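Local coordinates for putative lipoprotein (Bacteroides fragilis, PDB 3QNK) that probably binds glycans at the outer membrane of the cell, like other SusD-family proteins, though its own ligand is not established, at residues Asp79-Val84 and Gly128-Asp133; Lys86-Phe91 and Phe113-Phe118. All coordinates share one frame; numbering follows the deposited sequence.

Contact 1 (Asp79-Val84 and Gly128-Asp133). With ACT (acetate ion), chain I.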
loop_
_atom_site.group_PDB
_atom_site.type_symbol
_atom_site.label_atom_id
_atom_site.label_comp_id
_atom_site.label_asym_id
_atom_site.label_seq_id
_atom_site.Cartn_x
_atom_site.Cartn_y
_atom_site.Cartn_z
ATOM N N ASP B 79 3.868 4.175 3.890
ATOM C CA ASP B 79 2.727 4.026 4.766
ATOM C C ASP B 79 2.671 4.996 5.942
ATOM O O ASP B 79 1.587 5.480 6.293
ATOM C CB ASP B 79 2.690 2.584 5.307
ATOM C CG ASP B 79 2.438 1.475 4.287
ATOM O OD1 ASP B 79 1.994 1.788 3.155
ATOM O OD2 ASP B 79 2.672 0.292 4.624
ATOM N N TYR B 80 3.789 5.224 6.586
ATOM C CA TYR B 80 3.831 5.995 7.807
ATOM C C TYR B 80 3.683 7.502 7.580
ATOM O O TYR B 80 3.185 8.183 8.473
ATOM C CB TYR B 80 5.083 5.624 8.610
ATOM C CG TYR B 80 4.826 4.378 9.427
ATOM C CD1 TYR B 80 4.661 3.138 8.812
ATOM C CD2 TYR B 80 4.578 4.459 10.789
ATOM C CE1 TYR B 80 4.340 1.999 9.550
ATOM C CE2 TYR B 80 4.227 3.333 11.529
ATOM C CZ TYR B 80 4.128 2.101 10.910
ATOM O OH TYR B 80 3.802 0.992 11.655
ATOM N N TYR B 81 3.990 8.014 6.365
ATOM C CA TYR B 81 3.754 9.436 6.089
ATOM C C TYR B 81 2.268 9.705 5.938
ATOM O O TYR B 81 1.816 10.790 6.309
ATOM C CB TYR B 81 4.557 9.933 4.887
ATOM C CG TYR B 81 5.956 10.344 5.282
ATOM C CD1 TYR B 81 6.171 11.396 6.170
ATOM C CD2 TYR B 81 7.068 9.659 4.799
ATOM C CE1 TYR B 81 7.456 11.756 6.573
ATOM C CE2 TYR B 81 8.367 10.015 5.185
ATOM C CZ TYR B 81 8.554 11.064 6.076
ATOM O OH TYR B 81 9.822 11.426 6.454
ATOM N N VAL B 82 1.495 8.692 5.505
ATOM C CA VAL B 82 0.017 8.767 5.388
ATOM C C VAL B 82 -0.559 8.916 6.798
ATOM O O VAL B 82 -1.412 9.775 7.038
ATOM C CB VAL B 82 -0.570 7.525 4.655
ATOM C CG1 VAL B 82 -2.087 7.532 4.675
ATOM C CG2 VAL B 82 -0.073 7.428 3.221
ATOM N N LYS B 83 -0.042 8.089 7.746
ATOM C CA LYS B 83 -0.423 8.055 9.163
ATOM C C LYS B 83 -0.130 9.393 9.800
ATOM O O LYS B 83 -0.980 9.951 10.501
ATOM C CB LYS B 83 0.319 6.928 9.910
ATOM C CG LYS B 83 0.069 5.547 9.355
ATOM C CD LYS B 83 0.783 4.513 10.216
ATOM C CE LYS B 83 0.935 3.203 9.494
ATOM N NZ LYS B 83 -0.358 2.452 9.350
ATOM N N VAL B 84 1.069 9.930 9.514
ATOM C CA VAL B 84 1.512 11.227 10.021
ATOM C C VAL B 84 0.610 12.313 9.435
ATOM O O VAL B 84 0.180 13.184 10.186
ATOM C CB VAL B 84 3.013 11.478 9.750
ATOM C CG1 VAL B 84 3.372 12.947 9.948
ATOM C CG2 VAL B 84 3.882 10.596 10.641
ATOM N N GLY B 128 17.461 9.798 10.007
ATOM C CA GLY B 128 16.799 11.066 9.729
ATOM C C GLY B 128 15.736 10.916 8.652
ATOM O O GLY B 128 15.925 10.176 7.682
ATOM N N VAL B 129 14.583 11.556 8.837
ATOM C CA VAL B 129 13.457 11.526 7.878
ATOM C C VAL B 129 12.986 12.985 7.581
ATOM O O VAL B 129 13.523 13.937 8.150
ATOM C CB VAL B 129 12.268 10.648 8.396
ATOM C CG1 VAL B 129 12.671 9.195 8.578
ATOM C CG2 VAL B 129 11.657 11.223 9.678
ATOM N N ILE B 130 11.962 13.148 6.730
ATOM C CA ILE B 130 11.372 14.459 6.454
ATOM C C ILE B 130 10.426 14.772 7.604
ATOM O O ILE B 130 9.450 14.040 7.808
ATOM C CB ILE B 130 10.642 14.515 5.080
ATOM C CG1 ILE B 130 11.595 14.232 3.903
ATOM C CG2 ILE B 130 9.908 15.860 4.939
ATOM C CD1 ILE B 130 10.924 13.762 2.740
ATOM N N LEU B 131 10.710 15.843 8.360
ATOM C CA LEU B 131 9.843 16.213 9.477
ATOM C C LEU B 131 8.735 17.130 8.981
ATOM O O LEU B 131 9.006 18.193 8.423
ATOM C CB LEU B 131 10.623 16.853 10.636
ATOM C CG LEU B 131 11.618 15.942 11.352
ATOM C CD1 LEU B 131 12.450 16.735 12.347
ATOM C CD2 LEU B 131 10.921 14.783 12.023
ATOM N N LEU B 132 7.486 16.678 9.136
ATOM C CA LEU B 132 6.281 17.399 8.742
ATOM C C LEU B 132 5.350 17.570 9.938
ATOM O O LEU B 132 4.984 16.589 10.589
ATOM C CB LEU B 132 5.549 16.668 7.604
ATOM C CG LEU B 132 6.302 16.466 6.310
ATOM C CD1 LEU B 132 5.473 15.727 5.340
ATOM C CD2 LEU B 132 6.688 17.782 5.687
ATOM N N ASP B 133 4.985 18.815 10.225
ATOM C CA ASP B 133 4.102 19.179 11.336
ATOM C C ASP B 133 2.781 19.745 10.803
ATOM O O ASP B 133 1.890 20.098 11.589
ATOM C CB ASP B 133 4.792 20.207 12.263
ATOM C CG ASP B 133 5.216 21.530 11.601
ATOM O OD1 ASP B 133 5.254 21.592 10.345
ATOM O OD2 ASP B 133 5.573 22.475 12.334
HETATM C C ACT I . 3.989 0.518 15.642
HETATM O O ACT I . 3.748 -0.664 16.026
HETATM O OXT ACT I . 3.309 1.116 14.644
HETATM C CH3 ACT I . 5.096 1.124 16.516
#

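Contact 2 (Lys86-Phe91 and Phe113-Phe118)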
loop_
_atom_site.group_PDB
_atom_site.type_symbol
_atom_site.label_atom_id
_atom_site.label_comp_id
_atom_site.label_asym_id
_atom_site.label_seq_id
_atom_site.Cartn_x
_atom_site.Cartn_y
_atom_site.Cartn_z
ATOM N N LYS B 86 -2.535 12.170 8.662
ATOM C CA LYS B 86 -3.785 12.094 9.411
ATOM C C LYS B 86 -3.653 12.759 10.785
ATOM O O LYS B 86 -4.600 13.407 11.221
ATOM C CB LYS B 86 -4.241 10.645 9.547
ATOM C CG LYS B 86 -4.700 9.993 8.239
ATOM C CD LYS B 86 -5.275 8.609 8.506
ATOM C CE LYS B 86 -5.871 7.981 7.273
ATOM N NZ LYS B 86 -6.766 6.850 7.629
ATOM N N CYS B 87 -2.474 12.658 11.441
ATOM C CA CYS B 87 -2.207 13.315 12.739
ATOM C C CYS B 87 -2.163 14.817 12.571
ATOM O O CYS B 87 -2.822 15.534 13.333
ATOM C CB CYS B 87 -0.910 12.822 13.366
ATOM S SG CYS B 87 -0.900 11.064 13.788
ATOM N N ASN B 88 -1.365 15.294 11.577
ATOM C CA ASN B 88 -1.158 16.713 11.264
ATOM C C ASN B 88 -2.461 17.406 10.927
ATOM O O ASN B 88 -2.624 18.580 11.265
ATOM C CB ASN B 88 -0.157 16.872 10.128
ATOM C CG ASN B 88 1.242 16.440 10.476
ATOM O OD1 ASN B 88 1.652 16.436 11.643
ATOM N ND2 ASN B 88 2.014 16.086 9.455
ATOM N N ARG B 89 -3.398 16.678 10.296
ATOM C CA ARG B 89 -4.712 17.225 9.992
ATOM C C ARG B 89 -5.468 17.478 11.266
ATOM O O ARG B 89 -6.072 18.533 11.411
ATOM C CB ARG B 89 -5.505 16.283 9.094
ATOM C CG ARG B 89 -6.957 16.716 8.917
ATOM C CD ARG B 89 -7.140 17.770 7.852
ATOM N NE ARG B 89 -7.929 17.225 6.756
ATOM C CZ ARG B 89 -7.537 17.181 5.489
ATOM N NH1 ARG B 89 -6.341 17.651 5.138
ATOM N NH2 ARG B 89 -8.324 16.654 4.563
ATOM N N PHE B 90 -5.440 16.507 12.200
ATOM C CA PHE B 90 -6.093 16.650 13.496
ATOM C C PHE B 90 -5.618 17.953 14.133
ATOM O O PHE B 90 -6.443 18.834 14.436
ATOM C CB PHE B 90 -5.789 15.442 14.406
ATOM C CG PHE B 90 -6.424 15.542 15.784
ATOM C CD1 PHE B 90 -5.776 16.205 16.824
ATOM C CD2 PHE B 90 -7.673 14.983 16.035
ATOM C CE1 PHE B 90 -6.380 16.325 18.074
ATOM C CE2 PHE B 90 -8.259 15.085 17.293
ATOM C CZ PHE B 90 -7.597 15.731 18.307
ATOM N N PHE B 91 -4.266 18.099 14.245
ATOM C CA PHE B 91 -3.625 19.267 14.844
ATOM C C PHE B 91 -4.037 20.592 14.156
ATOM O O PHE B 91 -4.225 21.593 14.849
ATOM C CB PHE B 91 -2.107 19.105 14.845
ATOM C CG PHE B 91 -1.602 18.025 15.769
ATOM C CD1 PHE B 91 -1.956 18.016 17.115
ATOM C CD2 PHE B 91 -0.723 17.047 15.306
ATOM C CE1 PHE B 91 -1.477 17.017 17.968
ATOM C CE2 PHE B 91 -0.235 16.063 16.160
ATOM C CZ PHE B 91 -0.611 16.053 17.483
ATOM N N PHE B 113 1.017 11.416 21.124
ATOM C CA PHE B 113 1.578 10.100 21.412
ATOM C C PHE B 113 1.647 9.278 20.142
ATOM O O PHE B 113 2.670 8.644 19.894
ATOM C CB PHE B 113 0.743 9.365 22.494
ATOM C CG PHE B 113 1.171 7.936 22.737
ATOM C CD1 PHE B 113 2.290 7.650 23.514
ATOM C CD2 PHE B 113 0.496 6.880 22.134
ATOM C CE1 PHE B 113 2.705 6.337 23.710
ATOM C CE2 PHE B 113 0.899 5.559 22.345
ATOM C CZ PHE B 113 2.010 5.299 23.122
ATOM N N LEU B 114 0.550 9.285 19.344
ATOM C CA LEU B 114 0.464 8.521 18.101
ATOM C C LEU B 114 1.418 9.062 17.045
ATOM O O LEU B 114 2.127 8.266 16.439
ATOM C CB LEU B 114 -0.975 8.448 17.570
ATOM C CG LEU B 114 -1.912 7.525 18.380
ATOM C CD1 LEU B 114 -3.346 7.718 17.968
ATOM C CD2 LEU B 114 -1.548 6.058 18.230
ATOM N N ARG B 115 1.504 10.391 16.869
ATOM C CA ARG B 115 2.418 10.964 15.874
ATOM C C ARG B 115 3.868 10.639 16.221
ATOM O O ARG B 115 4.656 10.344 15.316
ATOM C CB ARG B 115 2.226 12.485 15.709
ATOM C CG ARG B 115 3.020 13.051 14.523
ATOM C CD ARG B 115 2.682 14.478 14.221
ATOM N NE ARG B 115 3.182 15.368 15.262
ATOM C CZ ARG B 115 3.127 16.691 15.195
ATOM N NH1 ARG B 115 2.596 17.289 14.130
ATOM N NH2 ARG B 115 3.592 17.429 16.192
ATOM N N ALA B 116 4.206 10.661 17.528
ATOM C CA ALA B 116 5.535 10.328 18.041
ATOM C C ALA B 116 5.859 8.872 17.742
ATOM O O ALA B 116 6.953 8.555 17.272
ATOM C CB ALA B 116 5.589 10.585 19.533
HETATM N N MSE B 117 4.883 7.993 17.973
HETATM C CA MSE B 117 4.982 6.568 17.719
HETATM C C MSE B 117 5.196 6.286 16.235
HETATM O O MSE B 117 6.004 5.413 15.908
HETATM C CB MSE B 117 3.723 5.862 18.231
HETATM C CG MSE B 117 3.659 4.414 17.814
HETATM SE SE MSE B 117 2.337 3.476 18.783
HETATM C CE MSE B 117 3.384 3.136 20.389
ATOM N N PHE B 118 4.491 7.002 15.355
ATOM C CA PHE B 118 4.591 6.806 13.900
ATOM C C PHE B 118 5.941 7.252 13.382
ATOM O O PHE B 118 6.551 6.492 12.631
ATOM C CB PHE B 118 3.454 7.511 13.144
ATOM C CG PHE B 118 2.079 6.993 13.481
ATOM C CD1 PHE B 118 1.865 5.644 13.734
ATOM C CD2 PHE B 118 0.986 7.842 13.501
ATOM C CE1 PHE B 118 0.590 5.162 14.042
ATOM C CE2 PHE B 118 -0.294 7.358 13.812
ATOM C CZ PHE B 118 -0.481 6.017 14.073
#

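Contact 1 (Asp79-Val84 and Gly128-Asp133)
Tyr-81 reaches from helix 76-93 to the extended chain Gly-128-Asp-133 in a helix-to-loop contact, one side-chain hydroxyl bonded to backbone amid aliphatic packing. The loop follows helix 101-126 and leads towards helix 149-166. The backbone N of Ile-130 donates to Tyr-81 OH over 2.8 Å, and the bond is bent, with an angle of 131° at the hydrogen. The carbonyl O of Ile-130 lies at the ring edge, near its plane, 3.3 Å from Tyr-81 CE1. CB of Val-129 closes on the hydroxyl from the preceding residue, and CB of Ile-130 comes to 4.2 Å from Tyr-81 CZ. Within the helical region of this SusD-type protein, which belongs to a TPR-like clan, the contact ties the loop after helix 101-126 to helix 76-93, the first helix of an antiparallel pair. One turn further along, Val-84 points at the loop; its CG1, anti to the backbone N (chi1 165°), meets the carbonyl O of Leu-132 at 4.0 Å. Leu-132 CD1 approaches Tyr-81 CD1 obliquely, at 4.5 Å. The Tyr-81 ring also meets Trp-77 edge-to-face. Tyr-80 is turned to another side of the helix: CE of Lys-83 lies over the centre of its ring, and Tyr-80 OH donates to OXT of an acetate ion, probably from the crystallisation liquor, over 3.0 Å.

Contact 2 (Lys86-Phe91 and Phe113-Phe118)
With CG set opposite its backbone N (chi1 -171°), Arg-115 extends towards helix 86-91, and a bend at chi3 turns the guanidinium edge to Asn-88 and one face to Phe-91. The Asn-88 side chain comes in roughly perpendicular to that of Arg-115, yet the bond between them is well directed. Arg-115 NH1 donates to Asn-88 OD1 over 2.8 Å; the oxygen lies almost in the guanidinium plane, and the donor sits nearly in line with the amide C=O. CE2 of Phe-91 lies over the centre of one guanidinium face, 3.6 Å from Arg-115 CZ, while the two planes are inclined by 52°. The group is thus held at an edge by the amide and over a face by one side of the Phe-91 ring. A salt bridge from Arg-115 NE to Asp-159 adds a third restraint, and this carboxylate probably balances the charge in a buried setting. At the closest backbone approach, Cys-87 CB packs on Arg-115 CB at 3.9 Å. Cys-87 SG also reaches Phe-118, 3.7 Å from Phe-118 CD2 at the ring edge, a sulfur-aromatic contact. The segment axes approach to 10.1 Å and run antiparallel at 152°, as in a helical hairpin of the alpha-alpha superhelix. Helix 17-29 packs on helix 76-93 through Tyr-23 and Val-24 against Phe-90, whereas helix 149-166 meets helix 101-126 through Phe-155 on Arg-115 and Leu-160 on Ala-116, and Phe-113 meets Phe-240 of strand 238-244 edge-to-face.

In the fold
Helix 76-93 serves both contacts: contact 1 takes its earlier turns and contact 2 its later ones, with centres about 9 Å apart. In sequence, the segments of contact 2 lie between those of contact 1. Contact 2 is the buried one and relies on a charged side chain within a pair of helices. Contact 1 is partly buried and depends on a tyrosine hydroxyl and loop backbone with aliphatic packing. They meet where Asn-88 ND2 probably donates a weak hydrogen bond to Leu-132 O, so the amide that receives Arg-115 also reaches the loop.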